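Local structure of PfkB (Polaromonas sp. JS666, 4DU5) at residues Leu170-Asp178 against Ala207-Ala215; Ala238-Val249 against Gly257-Gly265. The protein probably phosphorylates a sugar or related small molecule at the expense of ATP, as a carbohydrate kinase of the pfkB family. One frame throughout, in Å; residues are numbered along the deposited sequence.

Contact 1: Leu170-Asp178 against Ala207-Ala215; sequences LPAARKTMD and AINDLATRA
A knob-into-hole packing joins two neighbouring helices: L211 of helix 201-212 sits among L170, A173, R174 and M177 of helix 169-182. The two short helix segments run almost parallel, at 16°, with their axes 10.6 Å apart at the closest. L211 does most of its touching with CD2. This methyl meets the SE atom of M177, a selenomethionine, at 3.8 Å, and it lies 4.0 Å from CB of A173. The other methyl, CD1, faces CD1 of L170 at 4.3 Å. Farther along, CB of M177 lies 3.6 Å from CB of R214.

The helices belong to successive beta-alpha-beta crossovers of the alpha/beta fold of the family. Strand 186-190 runs between them in the chain. M177 packs on that strand and on strand 153-159, while L211 rests on F189.

Beside the apolar patch, four charged residues, R174, D178, D210 and R214, are linked by salt bridges. The R214 chain is extended from CG to NE, which carries its guanidinium across to the first helix. NE donates to OD1 of D178 at 2.9 Å, with a bent N-H...O angle of 134°. The two flat groups are turned 44° apart, and OD1 is met from above the carboxylate plane. R214 NH1 reaches back to OD2 of D210 at 2.8 Å, also from above that carboxylate. R174 lays its CD over one face of the R214 guanidinium. The charge of R174 meets D210 only at long range, NE to OD2 at 4.0 Å; the oxygen lies well off the guanidinium plane, so the attraction is of charge alone. A leucine in place of R214 would probably leave D178 without this partner and remove the charged link between D178 and D210.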
ATOM      1  N   LEU A 170     -14.702  16.394  -8.461  1.00 36.52           N
ATOM      2  CA  LEU A 170     -15.924  17.202  -8.365  1.00 36.52           C
ATOM      3  C   LEU A 170     -16.350  17.832  -9.689  1.00 36.66           C
ATOM      4  O   LEU A 170     -17.461  17.568 -10.159  1.00 36.24           O
ATOM      5  CB  LEU A 170     -15.794  18.253  -7.267  1.00 36.60           C
ATOM      6  CG  LEU A 170     -17.054  19.024  -6.863  1.00 37.12           C
ATOM      7  CD1 LEU A 170     -18.293  18.123  -6.690  1.00 36.87           C
ATOM      8  CD2 LEU A 170     -16.781  19.850  -5.582  1.00 37.06           C
ATOM      9  N   PRO A 171     -15.471  18.643 -10.315  1.00 36.97           N
ATOM     10  CA  PRO A 171     -15.763  19.107 -11.672  1.00 37.55           C
ATOM     11  C   PRO A 171     -16.349  18.006 -12.590  1.00 38.54           C
ATOM     12  O   PRO A 171     -17.347  18.254 -13.296  1.00 39.06           O
ATOM     13  CB  PRO A 171     -14.384  19.552 -12.200  1.00 37.19           C
ATOM     14  CG  PRO A 171     -13.396  19.238 -11.094  1.00 37.70           C
ATOM     15  CD  PRO A 171     -14.201  19.198  -9.835  1.00 36.96           C
ATOM     16  N   ALA A 172     -15.737  16.810 -12.567  1.00 38.70           N
ATOM     17  CA  ALA A 172     -16.092  15.710 -13.459  1.00 38.67           C
ATOM     18  C   ALA A 172     -17.425  15.049 -13.089  1.00 39.26           C
ATOM     19  O   ALA A 172     -18.132  14.542 -13.958  1.00 39.46           O
ATOM     20  CB  ALA A 172     -14.988  14.684 -13.494  1.00 37.79           C
ATOM     21  N   ALA A 173     -17.756  15.048 -11.805  1.00 40.06           N
ATOM     22  CA  ALA A 173     -19.042  14.523 -11.358  1.00 41.15           C
ATOM     23  C   ALA A 173     -20.111  15.474 -11.882  1.00 41.82           C
ATOM     24  O   ALA A 173     -20.917  15.084 -12.729  1.00 41.96           O
ATOM     25  CB  ALA A 173     -19.090  14.393  -9.826  1.00 40.77           C
ATOM     26  N   ARG A 174     -20.072  16.724 -11.407  1.00 42.62           N
ATOM     27  CA  ARG A 174     -20.878  17.815 -11.946  1.00 43.39           C
ATOM     28  C   ARG A 174     -21.079  17.754 -13.454  1.00 44.27           C
ATOM     29  O   ARG A 174     -22.219  17.781 -13.914  1.00 44.95           O
ATOM     30  CB  ARG A 174     -20.278  19.168 -11.564  1.00 43.47           C
ATOM     31  CG  ARG A 174     -20.153  19.353 -10.085  1.00 44.47           C
ATOM     32  CD  ARG A 174     -20.734  20.677  -9.653  1.00 47.81           C
ATOM     33  NE  ARG A 174     -19.763  21.766  -9.735  1.00 50.41           N
ATOM     34  CZ  ARG A 174     -18.953  22.130  -8.741  1.00 50.30           C
ATOM     35  NH1 ARG A 174     -18.985  21.497  -7.577  1.00 48.54           N
ATOM     36  NH2 ARG A 174     -18.102  23.130  -8.919  1.00 52.07           N
ATOM     37  N   LYS A 175     -19.993  17.662 -14.219  1.00 44.94           N
ATOM     38  CA  LYS A 175     -20.093  17.683 -15.675  1.00 46.38           C
ATOM     39  C   LYS A 175     -20.694  16.400 -16.241  1.00 46.32           C
ATOM     40  O   LYS A 175     -21.471  16.419 -17.203  1.00 46.52           O
ATOM     41  CB  LYS A 175     -18.721  17.926 -16.316  1.00 47.03           C
ATOM     42  CG  LYS A 175     -18.788  18.788 -17.577  1.00 49.03           C
ATOM     43  CD  LYS A 175     -18.632  20.310 -17.224  1.00 53.43           C
ATOM     44  CE  LYS A 175     -19.381  21.240 -18.217  1.00 54.56           C
ATOM     45  NZ  LYS A 175     -19.405  20.663 -19.607  1.00 55.62           N
ATOM     46  N   THR A 176     -20.297  15.281 -15.656  1.00 46.36           N
ATOM     47  CA  THR A 176     -20.865  13.971 -15.997  1.00 46.53           C
ATOM     48  C   THR A 176     -22.412  13.978 -15.926  1.00 46.34           C
ATOM     49  O   THR A 176     -23.088  13.542 -16.856  1.00 46.29           O
ATOM     50  CB  THR A 176     -20.213  12.875 -15.098  1.00 46.27           C
ATOM     51  OG1 THR A 176     -19.153  12.247 -15.836  1.00 46.76           O
ATOM     52  CG2 THR A 176     -21.180  11.836 -14.707  1.00 46.44           C
HETATM   53  N   MSE A 177     -22.956  14.512 -14.833  1.00 45.99           N
HETATM   54  CA  MSE A 177     -24.396  14.603 -14.649  1.00 45.78           C
HETATM   55  C   MSE A 177     -25.054  15.550 -15.664  1.00 45.98           C
HETATM   56  O   MSE A 177     -25.921  15.108 -16.426  1.00 45.50           O
HETATM   57  CB  MSE A 177     -24.722  14.960 -13.200  1.00 45.30           C
HETATM   58  CG  MSE A 177     -24.471  13.785 -12.256  1.00 45.83           C
HETATM   59 SE   MSE A 177     -24.249  14.188 -10.321  1.00 48.05          SE
HETATM   60  CE  MSE A 177     -22.679  13.090  -9.972  1.00 46.47           C
ATOM     61  N   ASP A 178     -24.608  16.820 -15.683  1.00 46.30           N
ATOM     62  CA  ASP A 178     -25.024  17.851 -16.655  1.00 46.43           C
ATOM     63  C   ASP A 178     -25.228  17.281 -18.052  1.00 46.45           C
ATOM     64  O   ASP A 178     -26.271  17.479 -18.684  1.00 46.40           O
ATOM     65  CB  ASP A 178     -23.986  18.983 -16.721  1.00 46.57           C
ATOM     66  CG  ASP A 178     -24.080  19.963 -15.538  1.00 48.55           C
ATOM     67  OD1 ASP A 178     -25.043  19.898 -14.756  1.00 51.61           O
ATOM     68  OD2 ASP A 178     -23.190  20.822 -15.377  1.00 50.62           O
ATOM     69  N   ALA A 207     -21.811  20.787  -1.408  1.00 39.16           N
ATOM     70  CA  ALA A 207     -21.495  20.064  -2.632  1.00 38.25           C
ATOM     71  C   ALA A 207     -22.476  18.912  -2.927  1.00 37.30           C
ATOM     72  O   ALA A 207     -23.065  18.856  -4.014  1.00 36.91           O
ATOM     73  CB  ALA A 207     -20.056  19.562  -2.597  1.00 38.36           C
ATOM     74  N   ILE A 208     -22.641  17.999  -1.968  1.00 36.02           N
ATOM     75  CA  ILE A 208     -23.570  16.896  -2.135  1.00 35.05           C
ATOM     76  C   ILE A 208     -24.930  17.458  -2.558  1.00 34.93           C
ATOM     77  O   ILE A 208     -25.462  17.055  -3.594  1.00 34.65           O
ATOM     78  CB  ILE A 208     -23.653  16.033  -0.866  1.00 35.13           C
ATOM     79  CG1 ILE A 208     -22.424  15.134  -0.725  1.00 33.29           C
ATOM     80  CG2 ILE A 208     -24.916  15.222  -0.828  1.00 34.96           C
ATOM     81  CD1 ILE A 208     -21.998  14.456  -1.975  1.00 32.80           C
ATOM     82  N   ASN A 209     -25.456  18.434  -1.811  1.00 34.54           N
ATOM     83  CA  ASN A 209     -26.716  19.098  -2.210  1.00 34.62           C
ATOM     84  C   ASN A 209     -26.719  19.849  -3.534  1.00 34.19           C
ATOM     85  O   ASN A 209     -27.778  20.125  -4.070  1.00 35.06           O
ATOM     86  CB  ASN A 209     -27.243  20.049  -1.137  1.00 34.70           C
ATOM     87  CG  ASN A 209     -27.811  19.333   0.080  1.00 34.93           C
ATOM     88  OD1 ASN A 209     -28.169  18.164   0.036  1.00 35.08           O
ATOM     89  ND2 ASN A 209     -27.897  20.058   1.184  1.00 35.48           N
ATOM     90  N   ASP A 210     -25.559  20.204  -4.061  1.00 33.82           N
ATOM     91  CA  ASP A 210     -25.521  20.926  -5.330  1.00 33.24           C
ATOM     92  C   ASP A 210     -25.535  19.895  -6.441  1.00 32.76           C
ATOM     93  O   ASP A 210     -26.089  20.116  -7.517  1.00 32.22           O
ATOM     94  CB  ASP A 210     -24.293  21.868  -5.410  1.00 33.23           C
ATOM     95  CG  ASP A 210     -24.020  22.388  -6.846  1.00 33.92           C
ATOM     96  OD1 ASP A 210     -24.758  23.303  -7.308  1.00 31.43           O
ATOM     97  OD2 ASP A 210     -23.067  21.862  -7.507  1.00 33.77           O
ATOM     98  N   LEU A 211     -24.909  18.761  -6.168  1.00 32.78           N
ATOM     99  CA  LEU A 211     -25.002  17.620  -7.057  1.00 32.99           C
ATOM    100  C   LEU A 211     -26.473  17.152  -7.181  1.00 33.38           C
ATOM    101  O   LEU A 211     -26.913  16.694  -8.238  1.00 33.06           O
ATOM    102  CB  LEU A 211     -24.093  16.493  -6.558  1.00 32.34           C
ATOM    103  CG  LEU A 211     -22.588  16.703  -6.696  1.00 31.58           C
ATOM    104  CD1 LEU A 211     -21.804  15.952  -5.613  1.00 30.60           C
ATOM    105  CD2 LEU A 211     -22.115  16.305  -8.073  1.00 29.90           C
ATOM    106  N   ALA A 212     -27.229  17.297  -6.095  1.00 34.08           N
ATOM    107  CA  ALA A 212     -28.619  16.865  -6.070  1.00 34.71           C
ATOM    108  C   ALA A 212     -29.401  17.598  -7.131  1.00 35.03           C
ATOM    109  O   ALA A 212     -30.336  17.055  -7.696  1.00 36.03           O
ATOM    110  CB  ALA A 212     -29.227  17.088  -4.698  1.00 34.66           C
ATOM    111  N   THR A 213     -28.998  18.838  -7.387  1.00 35.43           N
ATOM    112  CA  THR A 213     -29.430  19.662  -8.537  1.00 35.24           C
ATOM    113  C   THR A 213     -29.341  18.997  -9.929  1.00 34.51           C
ATOM    114  O   THR A 213     -29.845  19.531 -10.895  1.00 35.25           O
ATOM    115  CB  THR A 213     -28.607  21.016  -8.519  1.00 35.92           C
ATOM    116  OG1 THR A 213     -29.147  21.915  -7.526  1.00 36.56           O
ATOM    117  CG2 THR A 213     -28.522  21.707  -9.897  1.00 36.65           C
ATOM    118  N   ARG A 214     -28.745  17.823 -10.047  1.00 33.80           N
ATOM    119  CA  ARG A 214     -28.463  17.283 -11.379  1.00 33.52           C
ATOM    120  C   ARG A 214     -28.985  15.845 -11.572  1.00 33.39           C
ATOM    121  O   ARG A 214     -28.724  15.182 -12.596  1.00 33.19           O
ATOM    122  CB  ARG A 214     -26.949  17.364 -11.670  1.00 33.22           C
ATOM    123  CG  ARG A 214     -26.403  18.768 -11.869  1.00 34.23           C
ATOM    124  CD  ARG A 214     -24.850  18.873 -11.697  1.00 37.10           C
ATOM    125  NE  ARG A 214     -24.367  20.231 -12.007  1.00 38.94           N
ATOM    126  CZ  ARG A 214     -24.164  21.189 -11.099  1.00 40.95           C
ATOM    127  NH1 ARG A 214     -24.351  20.941  -9.805  1.00 41.85           N
ATOM    128  NH2 ARG A 214     -23.762  22.402 -11.472  1.00 41.67           N
ATOM    129  N   ALA A 215     -29.724  15.352 -10.585  1.00 33.05           N
ATOM    130  CA  ALA A 215     -30.247  13.985 -10.665  1.00 32.13           C
ATOM    131  C   ALA A 215     -31.750  13.966 -10.906  1.00 31.75           C
ATOM    132  O   ALA A 215     -32.472  14.859 -10.470  1.00 31.55           O
ATOM    133  CB  ALA A 215     -29.917  13.233  -9.409  1.00 31.49           C
TER

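Contact 2: Ala238-Val249 against Gly257-Gly265; sequences ARFYRQLGAKLV and GAYFDGEAG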
ATOM      1  N   ALA A 238     -37.558  14.170   1.460  1.00 39.60           N
ATOM      2  CA  ALA A 238     -38.057  14.046   0.105  1.00 39.80           C
ATOM      3  C   ALA A 238     -38.424  15.386  -0.544  1.00 40.40           C
ATOM      4  O   ALA A 238     -37.949  15.680  -1.640  1.00 41.09           O
ATOM      5  CB  ALA A 238     -39.221  13.106   0.065  1.00 39.71           C
ATOM      6  N   ARG A 239     -39.257  16.204   0.093  1.00 40.71           N
ATOM      7  CA  ARG A 239     -39.655  17.452  -0.581  1.00 41.40           C
ATOM      8  C   ARG A 239     -38.491  18.457  -0.783  1.00 41.09           C
ATOM      9  O   ARG A 239     -38.532  19.280  -1.710  1.00 41.26           O
ATOM     10  CB  ARG A 239     -40.968  18.099  -0.039  1.00 41.77           C
ATOM     11  CG  ARG A 239     -41.318  17.899   1.430  1.00 43.55           C
ATOM     12  CD  ARG A 239     -42.321  18.948   1.901  1.00 48.89           C
ATOM     13  NE  ARG A 239     -41.803  20.304   1.633  1.00 55.62           N
ATOM     14  CZ  ARG A 239     -40.892  20.971   2.365  1.00 57.99           C
ATOM     15  NH1 ARG A 239     -40.361  20.441   3.477  1.00 59.37           N
ATOM     16  NH2 ARG A 239     -40.507  22.192   1.983  1.00 58.04           N
ATOM     17  N   PHE A 240     -37.448  18.339   0.038  1.00 40.27           N
ATOM     18  CA  PHE A 240     -36.225  19.101  -0.139  1.00 39.82           C
ATOM     19  C   PHE A 240     -35.561  18.817  -1.490  1.00 39.46           C
ATOM     20  O   PHE A 240     -35.065  19.733  -2.154  1.00 39.60           O
ATOM     21  CB  PHE A 240     -35.244  18.768   0.994  1.00 40.41           C
ATOM     22  CG  PHE A 240     -33.983  19.563   0.951  1.00 40.50           C
ATOM     23  CD1 PHE A 240     -32.924  19.171   0.131  1.00 41.99           C
ATOM     24  CD2 PHE A 240     -33.852  20.713   1.716  1.00 40.46           C
ATOM     25  CE1 PHE A 240     -31.747  19.926   0.071  1.00 42.54           C
ATOM     26  CE2 PHE A 240     -32.691  21.466   1.677  1.00 41.34           C
ATOM     27  CZ  PHE A 240     -31.630  21.081   0.848  1.00 41.57           C
ATOM     28  N   TYR A 241     -35.534  17.550  -1.893  1.00 38.97           N
ATOM     29  CA  TYR A 241     -34.905  17.187  -3.156  1.00 38.71           C
ATOM     30  C   TYR A 241     -35.844  17.244  -4.331  1.00 39.11           C
ATOM     31  O   TYR A 241     -35.398  17.302  -5.479  1.00 39.11           O
ATOM     32  CB  TYR A 241     -34.231  15.826  -3.068  1.00 38.30           C
ATOM     33  CG  TYR A 241     -33.100  15.843  -2.101  1.00 37.33           C
ATOM     34  CD1 TYR A 241     -31.894  16.453  -2.424  1.00 36.19           C
ATOM     35  CD2 TYR A 241     -33.240  15.289  -0.842  1.00 37.62           C
ATOM     36  CE1 TYR A 241     -30.855  16.503  -1.524  1.00 34.80           C
ATOM     37  CE2 TYR A 241     -32.195  15.309   0.062  1.00 37.25           C
ATOM     38  CZ  TYR A 241     -31.011  15.929  -0.290  1.00 35.61           C
ATOM     39  OH  TYR A 241     -29.988  15.958   0.614  1.00 35.34           O
ATOM     40  N   ARG A 242     -37.143  17.228  -4.055  1.00 39.90           N
ATOM     41  CA  ARG A 242     -38.128  17.476  -5.107  1.00 40.48           C
ATOM     42  C   ARG A 242     -38.008  18.924  -5.499  1.00 41.06           C
ATOM     43  O   ARG A 242     -38.065  19.259  -6.679  1.00 41.46           O
ATOM     44  CB  ARG A 242     -39.564  17.208  -4.639  1.00 40.40           C
ATOM     45  CG  ARG A 242     -39.874  15.773  -4.239  1.00 38.43           C
ATOM     46  CD  ARG A 242     -39.709  14.772  -5.394  1.00 36.69           C
ATOM     47  NE  ARG A 242     -40.288  15.190  -6.670  1.00 33.11           N
ATOM     48  CZ  ARG A 242     -41.575  15.127  -6.976  1.00 30.19           C
ATOM     49  NH1 ARG A 242     -42.451  14.681  -6.087  1.00 30.73           N
ATOM     50  NH2 ARG A 242     -41.987  15.526  -8.166  1.00 26.01           N
ATOM     51  N   GLN A 243     -37.834  19.785  -4.504  1.00 41.87           N
ATOM     52  CA  GLN A 243     -37.785  21.218  -4.781  1.00 43.28           C
ATOM     53  C   GLN A 243     -36.539  21.612  -5.547  1.00 42.83           C
ATOM     54  O   GLN A 243     -36.619  22.479  -6.413  1.00 42.56           O
ATOM     55  CB  GLN A 243     -37.985  22.064  -3.517  1.00 43.61           C
ATOM     56  CG  GLN A 243     -39.432  22.507  -3.366  1.00 47.03           C
ATOM     57  CD  GLN A 243     -39.989  22.239  -1.970  1.00 52.98           C
ATOM     58  OE1 GLN A 243     -39.382  22.613  -0.950  1.00 56.22           O
ATOM     59  NE2 GLN A 243     -41.156  21.585  -1.917  1.00 55.07           N
ATOM     60  N   LEU A 244     -35.412  20.963  -5.238  1.00 42.72           N
ATOM     61  CA  LEU A 244     -34.183  21.122  -6.019  1.00 42.69           C
ATOM     62  C   LEU A 244     -34.259  20.476  -7.400  1.00 42.62           C
ATOM     63  O   LEU A 244     -33.282  20.510  -8.151  1.00 43.32           O
ATOM     64  CB  LEU A 244     -32.988  20.555  -5.280  1.00 42.57           C
ATOM     65  CG  LEU A 244     -32.365  21.391  -4.159  1.00 44.23           C
ATOM     66  CD1 LEU A 244     -31.119  20.648  -3.650  1.00 44.26           C
ATOM     67  CD2 LEU A 244     -32.013  22.829  -4.590  1.00 43.64           C
ATOM     68  N   GLY A 245     -35.400  19.866  -7.723  1.00 42.01           N
ATOM     69  CA  GLY A 245     -35.676  19.373  -9.070  1.00 40.99           C
ATOM     70  C   GLY A 245     -35.432  17.894  -9.321  1.00 40.42           C
ATOM     71  O   GLY A 245     -34.864  17.522 -10.355  1.00 41.61           O
ATOM     72  N   ALA A 246     -35.852  17.034  -8.403  1.00 38.82           N
ATOM     73  CA  ALA A 246     -35.768  15.589  -8.650  1.00 37.23           C
ATOM     74  C   ALA A 246     -37.132  15.036  -9.005  1.00 35.87           C
ATOM     75  O   ALA A 246     -38.130  15.485  -8.485  1.00 36.20           O
ATOM     76  CB  ALA A 246     -35.229  14.873  -7.433  1.00 37.43           C
ATOM     77  N   LYS A 247     -37.159  14.040  -9.871  1.00 34.34           N
ATOM     78  CA  LYS A 247     -38.394  13.425 -10.306  1.00 33.23           C
ATOM     79  C   LYS A 247     -38.857  12.372  -9.306  1.00 32.02           C
ATOM     80  O   LYS A 247     -40.022  11.959  -9.298  1.00 31.39           O
ATOM     81  CB  LYS A 247     -38.188  12.763 -11.662  1.00 33.49           C
ATOM     82  CG  LYS A 247     -38.139  13.709 -12.843  1.00 36.20           C
ATOM     83  CD  LYS A 247     -38.452  12.938 -14.120  1.00 41.11           C
ATOM     84  CE  LYS A 247     -38.389  13.836 -15.352  1.00 44.20           C
ATOM     85  NZ  LYS A 247     -38.794  13.065 -16.580  1.00 47.04           N
ATOM     86  N   LEU A 248     -37.923  11.921  -8.485  1.00 30.70           N
ATOM     87  CA  LEU A 248     -38.153  10.818  -7.589  1.00 29.50           C
ATOM     88  C   LEU A 248     -37.195  10.967  -6.439  1.00 29.35           C
ATOM     89  O   LEU A 248     -36.011  11.212  -6.647  1.00 29.52           O
ATOM     90  CB  LEU A 248     -37.876   9.486  -8.306  1.00 29.31           C
ATOM     91  CG  LEU A 248     -38.166   8.160  -7.594  1.00 27.49           C
ATOM     92  CD1 LEU A 248     -39.670   7.985  -7.438  1.00 28.20           C
ATOM     93  CD2 LEU A 248     -37.589   7.014  -8.355  1.00 23.70           C
ATOM     94  N   VAL A 249     -37.712  10.858  -5.224  1.00 28.78           N
ATOM     95  CA  VAL A 249     -36.866  10.606  -4.077  1.00 28.17           C
ATOM     96  C   VAL A 249     -37.348   9.331  -3.395  1.00 28.19           C
ATOM     97  O   VAL A 249     -38.552   9.136  -3.181  1.00 28.28           O
ATOM     98  CB  VAL A 249     -36.880  11.755  -3.088  1.00 28.17           C
ATOM     99  CG1 VAL A 249     -35.815  11.523  -2.011  1.00 27.35           C
ATOM    100  CG2 VAL A 249     -36.646  13.084  -3.815  1.00 27.88           C
ATOM    101  N   GLY A 257     -37.980  -0.171   6.019  1.00 38.40           N
ATOM    102  CA  GLY A 257     -38.208  -0.129   4.555  1.00 36.91           C
ATOM    103  C   GLY A 257     -37.862   1.231   3.965  1.00 36.04           C
ATOM    104  O   GLY A 257     -36.786   1.772   4.212  1.00 36.71           O
ATOM    105  N   ALA A 258     -38.782   1.815   3.215  1.00 35.09           N
ATOM    106  CA  ALA A 258     -38.499   3.061   2.518  1.00 33.91           C
ATOM    107  C   ALA A 258     -39.728   3.925   2.361  1.00 33.10           C
ATOM    108  O   ALA A 258     -40.835   3.440   2.491  1.00 33.61           O
ATOM    109  CB  ALA A 258     -37.886   2.769   1.150  1.00 33.49           C
ATOM    110  N   TYR A 259     -39.508   5.208   2.089  1.00 32.18           N
ATOM    111  CA  TYR A 259     -40.535   6.143   1.656  1.00 31.46           C
ATOM    112  C   TYR A 259     -40.181   6.644   0.279  1.00 30.92           C
ATOM    113  O   TYR A 259     -39.035   7.040   0.034  1.00 30.88           O
ATOM    114  CB  TYR A 259     -40.537   7.378   2.541  1.00 31.98           C
ATOM    115  CG  TYR A 259     -41.512   8.457   2.097  1.00 31.97           C
ATOM    116  CD1 TYR A 259     -42.885   8.266   2.232  1.00 32.12           C
ATOM    117  CD2 TYR A 259     -41.069   9.665   1.580  1.00 32.00           C
ATOM    118  CE1 TYR A 259     -43.795   9.229   1.869  1.00 32.91           C
ATOM    119  CE2 TYR A 259     -41.984  10.664   1.198  1.00 33.30           C
ATOM    120  CZ  TYR A 259     -43.353  10.428   1.355  1.00 33.76           C
ATOM    121  OH  TYR A 259     -44.301  11.365   1.007  1.00 33.10           O
ATOM    122  N   PHE A 260     -41.161   6.685  -0.609  1.00 29.94           N
ATOM    123  CA  PHE A 260     -40.896   7.219  -1.924  1.00 29.35           C
ATOM    124  C   PHE A 260     -41.787   8.400  -2.226  1.00 30.18           C
ATOM    125  O   PHE A 260     -42.948   8.432  -1.788  1.00 30.80           O
ATOM    126  CB  PHE A 260     -41.001   6.141  -2.996  1.00 28.53           C
ATOM    127  CG  PHE A 260     -42.368   5.691  -3.260  1.00 24.64           C
ATOM    128  CD1 PHE A 260     -43.183   6.379  -4.137  1.00 24.99           C
ATOM    129  CD2 PHE A 260     -42.843   4.576  -2.666  1.00 23.53           C
ATOM    130  CE1 PHE A 260     -44.462   5.956  -4.400  1.00 22.65           C
ATOM    131  CE2 PHE A 260     -44.108   4.138  -2.924  1.00 22.73           C
ATOM    132  CZ  PHE A 260     -44.914   4.829  -3.787  1.00 23.32           C
ATOM    133  N   ASP A 261     -41.242   9.364  -2.970  1.00 30.36           N
ATOM    134  CA  ASP A 261     -41.943  10.610  -3.297  1.00 30.75           C
ATOM    135  C   ASP A 261     -41.604  10.967  -4.725  1.00 30.69           C
ATOM    136  O   ASP A 261     -40.518  11.467  -5.017  1.00 30.92           O
ATOM    137  CB  ASP A 261     -41.551  11.738  -2.318  1.00 30.79           C
ATOM    138  CG  ASP A 261     -42.072  13.118  -2.726  1.00 32.01           C
ATOM    139  OD1 ASP A 261     -42.731  13.302  -3.770  1.00 33.56           O
ATOM    140  OD2 ASP A 261     -41.828  14.062  -1.967  1.00 36.22           O
ATOM    141  N   GLY A 262     -42.549  10.710  -5.616  1.00 30.81           N
ATOM    142  CA  GLY A 262     -42.316  10.908  -7.035  1.00 30.63           C
ATOM    143  C   GLY A 262     -43.506  11.538  -7.686  1.00 30.67           C
ATOM    144  O   GLY A 262     -44.511  11.747  -7.035  1.00 30.88           O
ATOM    145  N   GLU A 263     -43.381  11.796  -8.984  1.00 31.56           N
ATOM    146  CA  GLU A 263     -44.350  12.542  -9.786  1.00 32.03           C
ATOM    147  C   GLU A 263     -45.723  11.863  -9.894  1.00 31.99           C
ATOM    148  O   GLU A 263     -46.739  12.546  -9.917  1.00 32.81           O
ATOM    149  CB  GLU A 263     -43.793  12.765 -11.201  1.00 32.34           C
ATOM    150  CG  GLU A 263     -42.973  14.031 -11.429  1.00 34.67           C
ATOM    151  CD  GLU A 263     -42.287  14.058 -12.821  1.00 39.45           C
ATOM    152  OE1 GLU A 263     -41.970  15.175 -13.303  1.00 38.61           O
ATOM    153  OE2 GLU A 263     -42.057  12.964 -13.426  1.00 41.36           O
ATOM    154  N   ALA A 264     -45.739  10.537 -10.016  1.00 31.76           N
ATOM    155  CA  ALA A 264     -46.953   9.718  -9.874  1.00 31.72           C
ATOM    156  C   ALA A 264     -47.612   9.659  -8.462  1.00 32.05           C
ATOM    157  O   ALA A 264     -48.785   9.344  -8.365  1.00 31.87           O
ATOM    158  CB  ALA A 264     -46.673   8.320 -10.353  1.00 31.75           C
ATOM    159  N   GLY A 265     -46.862   9.934  -7.384  1.00 32.60           N
ATOM    160  CA  GLY A 265     -47.388   9.906  -6.017  1.00 32.57           C
ATOM    161  C   GLY A 265     -46.371   9.467  -4.979  1.00 32.89           C
ATOM    162  O   GLY A 265     -45.229   9.206  -5.333  1.00 32.95           O
TER
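R242 reaches from helix 234-243 to D261 and G262 at the end of strand 258-262 and to E263 just beyond it. Its CB points toward the strand. CG passes OD2 of D261 at 3.5 Å. CD comes next and lies 3.4 Å from the backbone O of D261. The chain bends at chi2 (-62°) and again at chi3, and this folds the guanidinium back over the strand end. NE donates to A246 O at 2.8 Å and 154°, with the oxygen in the guanidinium plane. The bond ties the side chain to the turn that follows its own helix, where G245 forms a Schellman motif. NH1 makes the salt bridge, 2.7 Å to OD1 of D261. The carboxylate stands nearly upright to the guanidinium, 83° between planes. R242 NH2 lies 3.7 Å from CG of E263. CA of G262 lies over one face of the guanidinium.

One turn earlier, CB of A238 meets the ring edge of Y259, 3.9 Å from CE2. V249 and D261 form an antiparallel hydrogen-bonded pair. V249 N reaches D261 O at 2.9 Å, and D261 N reaches V249 O at 2.7 Å. L248 and G262 form the adjoining non-hydrogen-bonded pair.

These strands make a beta hairpin near one edge of the large sheet. Strand 217-218 lies beyond 248-252, and strand 265-269 beyond 258-262. Helix 234-243 covers the face bearing V249 and D261. Helix 301-316 packs on the other face, against L248 and F260.

In the fold
The two contacts come in series along the chain, contact 1 closing before contact 2 opens, with centres about 18 Å apart. Both border the same nine-stranded sheet. Contact 1 lies over its parallel strands 153-159 and 186-190. Contact 2 includes strand 248-252, the last of the parallel run, and strand 258-262, which runs back against it. Helices 201-212 and 234-243 meet directly and join them. N209 OD1 of the first probably hydrogen-bonds to Y241 OH of the second, and A212 packs on the Y241 ring. Helices 169-182, 201-212 and 234-243 thus form a continuous layer over part of the sheet, all within the range of the pfkB carbohydrate kinase family.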